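PDB 3NI7: bacterial regulatory proteins, TetR family from Nitrosomonas europaea, which probably binds DNA through an N-terminal helix-turn-helix domain and regulates transcription, as TetR-family proteins generally do. Local coordinates for residues His86-Met89 with Ile90-Ala94. Numbering follows the deposited sequence.
Sequences HLIM and IWLDA
Ile88 and Leu92 sit one turn apart on helix 80-96, in the all-helical body that follows the predicted helix-turn-helix of this TetR-family regulator. Their side chains lie next to each other and point the same way, with CG2 of Ile88 3.6 Å from CD1 of Leu92. That methyl reaches its neighbour because CG2 is the branch of Ile88 set anti to the backbone N, while CG1 lies anti to the carbonyl carbon (chi1 -68°). Together the two residues make an apolar strip against helix 149-164, Ile88 touching Tyr156 and Leu92 touching Phe160 and Trp163. The selenium of Met89, a selenomethionine, approaches the same Leu92 methyl from three residues earlier, SE to CD1 being 4.3 Å. Bends at chi2 and chi3 turn the Met89 chain along the helix toward Asp93, and its CE methyl ends 3.8 Å from OD1 of Asp93, the two side chains crossing at a slant.

Along another side of the helix, CG1 of Ile90 meets the imidazole of His86 at its edge, near the ring plane, 3.7 Å from ND1. Trp91 turns its indole away from the preceding turn, toward helix 51-69, where NE1 is hydrogen-bonded to Asp63 and the ring touches Ala62 and Met66; it also meets Tyr156 and Phe160 with inclined ring planes. The tryptophan therefore joins three helices of the bundle.

Beneath these side chains runs regular alpha-helical bonding: Ile90 N to His86 O, Trp91 N to Leu87 O and Leu92 N to Ile88 O. The turn next to the Met89–Asp93 pair is closed by Asp93 N donating to Met89 O at 2.8 Å, with an N-H...O angle of 167°.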
loop_
_atom_site.group_PDB
_atom_site.type_symbol
_atom_site.label_atom_id
_atom_site.label_comp_id
_atom_site.label_asym_id
_atom_site.label_seq_id
_atom_site.Cartn_x
_atom_site.Cartn_y
_atom_site.Cartn_z
ATOM N N HIS A 86 -11.986 -12.391 9.403
ATOM C CA HIS A 86 -12.596 -11.996 10.627
ATOM C C HIS A 86 -11.649 -11.102 11.445
ATOM O O HIS A 86 -12.046 -10.044 11.963
ATOM C CB HIS A 86 -13.010 -13.220 11.408
ATOM C CG HIS A 86 -13.997 -12.908 12.476
ATOM N ND1 HIS A 86 -13.754 -11.960 13.460
ATOM C CD2 HIS A 86 -15.255 -13.372 12.694
ATOM C CE1 HIS A 86 -14.814 -11.868 14.248
ATOM N NE2 HIS A 86 -15.736 -12.713 13.808
ATOM N N LEU A 87 -10.392 -11.506 11.574
ATOM C CA LEU A 87 -9.437 -10.716 12.336
ATOM C C LEU A 87 -9.225 -9.362 11.701
ATOM O O LEU A 87 -9.095 -8.382 12.402
ATOM C CB LEU A 87 -8.088 -11.420 12.424
ATOM C CG LEU A 87 -8.105 -12.807 13.067
ATOM C CD1 LEU A 87 -6.775 -13.521 12.815
ATOM C CD2 LEU A 87 -8.456 -12.655 14.558
ATOM N N ILE A 88 -9.142 -9.285 10.381
ATOM C CA ILE A 88 -8.813 -8.003 9.783
ATOM C C ILE A 88 -9.971 -7.079 10.048
ATOM O O ILE A 88 -9.804 -5.899 10.439
ATOM C CB ILE A 88 -8.486 -8.072 8.291
ATOM C CG1 ILE A 88 -7.156 -8.829 8.073
ATOM C CG2 ILE A 88 -8.308 -6.664 7.752
ATOM C CD1 ILE A 88 -6.878 -9.185 6.562
HETATM N N MSE A 89 -11.154 -7.638 9.940
HETATM C CA MSE A 89 -12.334 -6.831 10.183
HETATM C C MSE A 89 -12.386 -6.308 11.616
HETATM O O MSE A 89 -12.591 -5.129 11.794
HETATM C CB MSE A 89 -13.630 -7.575 9.768
HETATM C CG MSE A 89 -13.867 -7.639 8.244
HETATM SE SE MSE A 89 -13.387 -6.002 7.223
HETATM C CE MSE A 89 -14.419 -4.603 8.190
ATOM N N ILE A 90 -12.135 -7.151 12.621
ATOM C CA ILE A 90 -12.055 -6.677 14.018
ATOM C C ILE A 90 -11.073 -5.524 14.114
ATOM O O ILE A 90 -11.313 -4.502 14.719
ATOM C CB ILE A 90 -11.564 -7.752 14.984
ATOM C CG1 ILE A 90 -12.588 -8.856 15.158
ATOM C CG2 ILE A 90 -11.382 -7.151 16.319
ATOM C CD1 ILE A 90 -13.734 -8.458 16.049
ATOM N N TRP A 91 -9.951 -5.684 13.480
ATOM C CA TRP A 91 -8.954 -4.634 13.522
ATOM C C TRP A 91 -9.547 -3.351 12.938
ATOM O O TRP A 91 -9.405 -2.276 13.518
ATOM C CB TRP A 91 -7.754 -5.077 12.696
ATOM C CG TRP A 91 -6.536 -4.349 12.918
ATOM C CD1 TRP A 91 -5.756 -4.423 14.000
ATOM C CD2 TRP A 91 -5.879 -3.485 11.992
ATOM N NE1 TRP A 91 -4.642 -3.622 13.843
ATOM C CE2 TRP A 91 -4.699 -3.028 12.616
ATOM C CE3 TRP A 91 -6.172 -3.052 10.688
ATOM C CZ2 TRP A 91 -3.824 -2.143 12.010
ATOM C CZ3 TRP A 91 -5.320 -2.172 10.071
ATOM C CH2 TRP A 91 -4.149 -1.712 10.739
ATOM N N LEU A 92 -10.219 -3.450 11.789
ATOM C CA LEU A 92 -10.705 -2.208 11.166
ATOM C C LEU A 92 -11.900 -1.608 11.884
ATOM O O LEU A 92 -12.032 -0.386 11.956
ATOM C CB LEU A 92 -10.970 -2.403 9.712
ATOM C CG LEU A 92 -9.673 -2.555 8.898
ATOM C CD1 LEU A 92 -9.932 -3.425 7.660
ATOM C CD2 LEU A 92 -9.128 -1.199 8.492
ATOM N N ASP A 93 -12.723 -2.462 12.473
ATOM C CA ASP A 93 -13.808 -2.004 13.308
ATOM C C ASP A 93 -13.267 -1.247 14.540
ATOM O O ASP A 93 -13.743 -0.174 14.904
ATOM C CB ASP A 93 -14.692 -3.179 13.722
ATOM C CG ASP A 93 -15.590 -3.664 12.583
ATOM O OD1 ASP A 93 -15.531 -3.099 11.455
ATOM O OD2 ASP A 93 -16.354 -4.627 12.812
ATOM N N ALA A 94 -12.249 -1.825 15.168
ATOM C CA ALA A 94 -11.598 -1.186 16.250
ATOM C C ALA A 94 -11.197 0.238 15.834
ATOM O O ALA A 94 -11.556 1.256 16.494
ATOM C CB ALA A 94 -10.409 -1.973 16.648
#